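Ribosome-associated factor Y (Coxiella burnetii, PDB 3TQM) probably associates with 100S ribosomes, dimers of 70S particles, and takes part in regulating translation as a hibernation factor of the short HPF subfamily. Local coordinates at residues A[48-53]-A[68-73]; A[61-66]-A[75-80]. All blocks are in the same frame, centred on the assembly; numbering follows the deposited sequence.

Contact 1: A[48-53]-A[68-73]; sequences KIVDAN and DDMYKT. With SO4 (sulfate ion), chain E.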
loop_
_atom_site.group_PDB
_atom_site.type_symbol
_atom_site.label_atom_id
_atom_site.label_comp_id
_atom_site.label_asym_id
_atom_site.label_seq_id
_atom_site.Cartn_x
_atom_site.Cartn_y
_atom_site.Cartn_z
ATOM N N LYS A 48 2.584 -9.021 -10.716
ATOM C CA LYS A 48 2.677 -7.602 -10.402
ATOM C C LYS A 48 2.526 -7.402 -8.901
ATOM O O LYS A 48 1.426 -7.136 -8.411
ATOM C CB LYS A 48 1.586 -6.816 -11.134
ATOM C CG LYS A 48 1.605 -6.975 -12.645
ATOM C CD LYS A 48 2.972 -6.641 -13.214
ATOM C CE LYS A 48 2.942 -6.607 -14.736
ATOM N NZ LYS A 48 2.443 -7.887 -15.308
ATOM N N ILE A 49 3.630 -7.529 -8.172
ATOM C CA ILE A 49 3.602 -7.423 -6.714
ATOM C C ILE A 49 3.671 -5.982 -6.217
ATOM O O ILE A 49 4.486 -5.186 -6.689
ATOM C CB ILE A 49 4.756 -8.210 -6.071
ATOM C CG1 ILE A 49 4.695 -9.684 -6.472
ATOM C CG2 ILE A 49 4.726 -8.064 -4.564
ATOM C CD1 ILE A 49 5.527 -10.020 -7.683
ATOM N N VAL A 50 2.812 -5.653 -5.257
ATOM C CA VAL A 50 2.894 -4.367 -4.571
ATOM C C VAL A 50 3.005 -4.604 -3.064
ATOM O O VAL A 50 2.205 -5.331 -2.479
ATOM C CB VAL A 50 1.681 -3.464 -4.881
ATOM C CG1 VAL A 50 1.795 -2.143 -4.138
ATOM C CG2 VAL A 50 1.578 -3.216 -6.379
ATOM N N ASP A 51 4.013 -3.995 -2.447
ATOM C CA ASP A 51 4.290 -4.190 -1.030
ATOM C C ASP A 51 4.205 -2.856 -0.288
ATOM O O ASP A 51 4.536 -1.807 -0.843
ATOM C CB ASP A 51 5.674 -4.822 -0.855
ATOM C CG ASP A 51 5.934 -5.290 0.566
ATOM O OD1 ASP A 51 4.995 -5.270 1.391
ATOM O OD2 ASP A 51 7.082 -5.693 0.855
ATOM N N ALA A 52 3.755 -2.897 0.963
ATOM C CA ALA A 52 3.546 -1.678 1.737
ATOM C C ALA A 52 4.009 -1.794 3.187
ATOM O O ALA A 52 3.766 -2.802 3.854
ATOM C CB ALA A 52 2.082 -1.267 1.681
ATOM N N ASN A 53 4.678 -0.751 3.665
ATOM C CA ASN A 53 5.095 -0.662 5.062
ATOM C C ASN A 53 4.475 0.574 5.710
ATOM O O ASN A 53 4.809 1.705 5.360
ATOM C CB ASN A 53 6.625 -0.621 5.161
ATOM C CG ASN A 53 7.119 -0.371 6.576
ATOM O OD1 ASN A 53 7.372 0.769 6.961
ATOM N ND2 ASN A 53 7.269 -1.438 7.353
ATOM N N ASP A 68 -1.928 -10.117 -11.991
ATOM C CA ASP A 68 -1.393 -9.935 -13.337
ATOM C C ASP A 68 -1.457 -8.477 -13.769
ATOM O O ASP A 68 -1.010 -8.119 -14.859
ATOM C CB ASP A 68 -2.155 -10.806 -14.337
ATOM C CG ASP A 68 -3.649 -10.568 -14.287
ATOM O OD1 ASP A 68 -4.065 -9.494 -13.794
ATOM O OD2 ASP A 68 -4.407 -11.449 -14.742
ATOM N N ASP A 69 -2.020 -7.640 -12.908
ATOM C CA ASP A 69 -2.212 -6.234 -13.232
ATOM C C ASP A 69 -1.874 -5.354 -12.036
ATOM O O ASP A 69 -2.441 -5.516 -10.956
ATOM C CB ASP A 69 -3.652 -5.990 -13.693
ATOM C CG ASP A 69 -3.918 -4.540 -14.038
ATOM O OD1 ASP A 69 -2.953 -3.750 -14.102
ATOM O OD2 ASP A 69 -5.095 -4.189 -14.255
HETATM N N MSE A 70 -0.951 -4.419 -12.241
HETATM C CA MSE A 70 -0.455 -3.582 -11.157
HETATM C C MSE A 70 -1.559 -2.758 -10.504
HETATM O O MSE A 70 -1.581 -2.587 -9.285
HETATM C CB MSE A 70 0.660 -2.661 -11.654
HETATM C CG MSE A 70 1.497 -2.085 -10.534
HETATM SE SE MSE A 70 2.657 -3.407 -9.686
HETATM C CE MSE A 70 4.070 -3.466 -11.026
ATOM N N TYR A 71 -2.472 -2.242 -11.321
ATOM C CA TYR A 71 -3.591 -1.463 -10.806
ATOM C C TYR A 71 -4.495 -2.331 -9.935
ATOM O O TYR A 71 -4.946 -1.903 -8.873
ATOM C CB TYR A 71 -4.391 -0.844 -11.952
ATOM C CG TYR A 71 -3.710 0.334 -12.615
ATOM C CD1 TYR A 71 -4.033 1.639 -12.256
ATOM C CD2 TYR A 71 -2.749 0.143 -13.600
ATOM C CE1 TYR A 71 -3.418 2.719 -12.863
ATOM C CE2 TYR A 71 -2.129 1.219 -14.208
ATOM C CZ TYR A 71 -2.468 2.503 -13.835
ATOM O OH TYR A 71 -1.849 3.575 -14.440
ATOM N N LYS A 72 -4.751 -3.552 -10.392
ATOM C CA LYS A 72 -5.566 -4.495 -9.641
ATOM C C LYS A 72 -4.872 -4.884 -8.335
ATOM O O LYS A 72 -5.524 -5.078 -7.309
ATOM C CB LYS A 72 -5.845 -5.743 -10.477
ATOM C CG LYS A 72 -6.932 -6.635 -9.903
ATOM C CD LYS A 72 -7.085 -7.915 -10.708
ATOM C CE LYS A 72 -8.320 -8.689 -10.275
ATOM N NZ LYS A 72 -8.341 -8.915 -8.802
ATOM N N THR A 73 -3.547 -4.989 -8.382
ATOM C CA THR A 73 -2.762 -5.345 -7.204
ATOM C C THR A 73 -2.889 -4.291 -6.111
ATOM O O THR A 73 -3.069 -4.618 -4.939
ATOM C CB THR A 73 -1.271 -5.526 -7.547
ATOM O OG1 THR A 73 -1.131 -6.510 -8.578
ATOM C CG2 THR A 73 -0.499 -5.970 -6.314
HETATM S S SO4 E . 1.321 1.364 -16.727
HETATM O O1 SO4 E . 0.976 1.782 -15.371
HETATM O O2 SO4 E . 0.441 2.019 -17.693
HETATM O O3 SO4 E . 2.705 1.735 -17.002
HETATM O O4 SO4 E . 1.174 -0.084 -16.845
#
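While M70 and T73 press onto K48 and V50, the CB bond of Y71 points away from the strand, and its ring meets polar neighbours at the edge. Sulfate O1 lies near the ring plane, 3.4 Å from Y71 CE2, with a weak hydrogen bond from Y71 OH; S13 also holds this ion, which probably comes from the crystallisation liquor. D69 OD1 sits at the ring edge too, in plane. A15, L16 and L19 of helix 14-24 touch the same side chain. D69 is the N-cap of the helix: its OD1 accepts from Y71 N from well above the carboxylate plane (68° out of it), capping the first turn. Across the contact, T73 OG1 lies 2.6 Å from K48 O and can donate to it; S67 OG, in the loop leading to the helix, is a further hydrogen-bond partner. The methyl T73 CG2 packs on V50 CG2 at 3.5 Å. The same V50 methyl takes M70 SE at 3.5 Å, and K48 CB approaches that selenium at 3.9 Å, the lysine chain crossing the selenomethionine at about a right angle. A bend at chi2 (71°) brings SE to V50, and the turn about CG-SE (79°) brings CE to K48 CD. K48 bends as well, laying CG against the backbone at D68 and bringing NZ to a weak 3.5 Å bond with D68 O. M70 also touches I43 of strand 36-44 and L16. What results is a capped helix start laid over a strand, part of the helix-on-sheet core of the β-α-β-β-β-α fold of the HPF/YfiA family.

Contact 2: A[61-66]-A[75-80]; sequences INAQAE and DLLMHK
A63 and A65, two residues apart on strand 59-65, offer small methyls to helix 70-89, and L77 reaches over to meet both. L77 holds CG anti to its own backbone N (chi1 -177°), and this together with the further turn about CB-CG carries CD1 to the strand: L77 CD1 lies 3.6 Å from A63 CB and 3.4 Å from A63 O, so one methyl covers the alanine side chain and its carbonyl together. L77 CB meanwhile stays by A65, whose CB comes 3.8 Å from L77 N, right up against the helix backbone. L76, one residue earlier, brings its CB to 3.9 Å from A65 CB, and its CD2 branch extends to the carbonyl of E66. The strand presents only alanine methyls at A63 and A65, and the segment axes come within 7.4 Å, running roughly antiparallel at 146°. This is the C-terminal helix of the HPF/YfiA fold lying on one face of the sheet, here over one of its edge strands, with V50 and A52 of strand 47-56 also meeting L77. K80 works at the exposed border. Its chain is extended beyond CG, laying CD along Q64 O at 3.3 Å before NZ reaches the same oxygen. The bond from K80 NZ to Q64 O measures 2.8 Å and comes almost end-on to this strand carbonyl (C=O...N angle 161°). Farther along the helix, L81 joins K80 in closing over A63, while D75 on another side makes a salt bridge to K23 of helix 14-24.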
loop_
_atom_site.group_PDB
_atom_site.type_symbol
_atom_site.label_atom_id
_atom_site.label_comp_id
_atom_site.label_asym_id
_atom_site.label_seq_id
_atom_site.Cartn_x
_atom_site.Cartn_y
_atom_site.Cartn_z
ATOM N N ILE A 61 2.671 -1.995 10.233
ATOM C CA ILE A 61 1.945 -2.937 9.389
ATOM C C ILE A 61 2.701 -3.205 8.091
ATOM O O ILE A 61 3.046 -2.275 7.362
ATOM C CB ILE A 61 0.530 -2.420 9.054
ATOM C CG1 ILE A 61 -0.343 -2.379 10.313
ATOM C CG2 ILE A 61 -0.122 -3.286 7.988
ATOM C CD1 ILE A 61 -1.771 -1.914 10.064
ATOM N N ASN A 62 2.964 -4.478 7.812
ATOM C CA ASN A 62 3.536 -4.882 6.530
ATOM C C ASN A 62 2.557 -5.764 5.766
ATOM O O ASN A 62 2.109 -6.791 6.278
ATOM C CB ASN A 62 4.858 -5.628 6.722
ATOM C CG ASN A 62 5.939 -4.755 7.323
ATOM O OD1 ASN A 62 6.542 -3.933 6.636
ATOM N ND2 ASN A 62 6.197 -4.933 8.612
ATOM N N ALA A 63 2.219 -5.358 4.546
ATOM C CA ALA A 63 1.275 -6.109 3.728
ATOM C C ALA A 63 1.761 -6.225 2.287
ATOM O O ALA A 63 2.391 -5.309 1.762
ATOM C CB ALA A 63 -0.098 -5.454 3.774
ATOM N N GLN A 64 1.459 -7.355 1.652
ATOM C CA GLN A 64 1.853 -7.591 0.266
ATOM C C GLN A 64 0.739 -8.276 -0.524
ATOM O O GLN A 64 0.049 -9.152 -0.005
ATOM C CB GLN A 64 3.123 -8.439 0.209
ATOM C CG GLN A 64 3.709 -8.585 -1.186
ATOM C CD GLN A 64 4.807 -9.629 -1.256
ATOM O OE1 GLN A 64 4.574 -10.810 -0.997
ATOM N NE2 GLN A 64 6.014 -9.196 -1.600
ATOM N N ALA A 65 0.570 -7.869 -1.778
ATOM C CA ALA A 65 -0.411 -8.484 -2.665
ATOM C C ALA A 65 0.151 -8.573 -4.077
ATOM O O ALA A 65 1.139 -7.912 -4.397
ATOM C CB ALA A 65 -1.708 -7.692 -2.655
ATOM N N GLU A 66 -0.481 -9.387 -4.918
ATOM C CA GLU A 66 0.001 -9.589 -6.278
ATOM C C GLU A 66 -1.116 -10.004 -7.229
ATOM O O GLU A 66 -2.142 -10.528 -6.809
ATOM C CB GLU A 66 1.117 -10.640 -6.301
ATOM C CG GLU A 66 0.641 -12.058 -6.027
ATOM C CD GLU A 66 1.770 -13.075 -6.062
ATOM O OE1 GLU A 66 2.836 -12.808 -5.468
ATOM O OE2 GLU A 66 1.591 -14.141 -6.688
ATOM N N ASP A 75 -5.324 -2.278 -5.584
ATOM C CA ASP A 75 -6.658 -2.438 -5.025
ATOM C C ASP A 75 -6.673 -3.547 -3.978
ATOM O O ASP A 75 -7.260 -3.391 -2.908
ATOM C CB ASP A 75 -7.660 -2.753 -6.137
ATOM C CG ASP A 75 -9.068 -2.316 -5.792
ATOM O OD1 ASP A 75 -9.486 -1.237 -6.263
ATOM O OD2 ASP A 75 -9.756 -3.043 -5.048
ATOM N N LEU A 76 -6.021 -4.662 -4.290
ATOM C CA LEU A 76 -5.949 -5.794 -3.369
ATOM C C LEU A 76 -5.195 -5.440 -2.090
ATOM O O LEU A 76 -5.612 -5.808 -0.991
ATOM C CB LEU A 76 -5.294 -6.999 -4.050
ATOM C CG LEU A 76 -6.202 -7.966 -4.820
ATOM C CD1 LEU A 76 -7.149 -7.223 -5.746
ATOM C CD2 LEU A 76 -5.368 -8.979 -5.593
ATOM N N LEU A 77 -4.085 -4.725 -2.240
ATOM C CA LEU A 77 -3.253 -4.351 -1.102
ATOM C C LEU A 77 -4.008 -3.444 -0.135
ATOM O O LEU A 77 -3.779 -3.488 1.075
ATOM C CB LEU A 77 -1.970 -3.667 -1.571
ATOM C CG LEU A 77 -0.976 -3.283 -0.472
ATOM C CD1 LEU A 77 -0.572 -4.504 0.341
ATOM C CD2 LEU A 77 0.248 -2.606 -1.064
HETATM N N MSE A 78 -4.904 -2.619 -0.672
HETATM C CA MSE A 78 -5.709 -1.733 0.160
HETATM C C MSE A 78 -6.609 -2.529 1.104
HETATM O O MSE A 78 -6.747 -2.185 2.276
HETATM C CB MSE A 78 -6.549 -0.787 -0.700
HETATM C CG MSE A 78 -5.749 0.134 -1.610
HETATM SE SE MSE A 78 -4.491 1.293 -0.662
HETATM C CE MSE A 78 -2.861 0.260 -0.927
ATOM N N HIS A 79 -7.217 -3.594 0.588
ATOM C CA HIS A 79 -8.080 -4.451 1.399
ATOM C C HIS A 79 -7.292 -5.125 2.514
ATOM O O HIS A 79 -7.773 -5.248 3.638
ATOM C CB HIS A 79 -8.771 -5.513 0.541
ATOM C CG HIS A 79 -9.750 -4.955 -0.443
ATOM N ND1 HIS A 79 -10.963 -4.422 -0.067
ATOM C CD2 HIS A 79 -9.698 -4.858 -1.793
ATOM C CE1 HIS A 79 -11.615 -4.015 -1.141
ATOM N NE2 HIS A 79 -10.870 -4.268 -2.202
ATOM N N LYS A 80 -6.083 -5.571 2.195
ATOM C CA LYS A 80 -5.214 -6.177 3.197
ATOM C C LYS A 80 -4.811 -5.151 4.254
ATOM O O LYS A 80 -4.738 -5.471 5.443
ATOM C CB LYS A 80 -3.971 -6.787 2.544
ATOM C CG LYS A 80 -4.255 -8.048 1.743
ATOM C CD LYS A 80 -2.971 -8.757 1.333
ATOM C CE LYS A 80 -3.271 -10.132 0.757
ATOM N NZ LYS A 80 -2.033 -10.899 0.445
#

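Both contacts use helix 70-89, contact 1 at its N-terminal turn and contact 2 about two turns further on, and their centres are about 8 Å apart. Their strand halves are antiparallel neighbours in the sheet: A52 N bonds to A63 O at 2.9 Å, and N53 ND2 reaches N62 OD1 at 2.7 Å. From the helix side, T73 CG2 of contact 1 packs 3.2 Å from A65 O of contact 2. The helix thus spans two strands at once. The sulfate lies at the contact 1 end, where its bond from Y71 is weak.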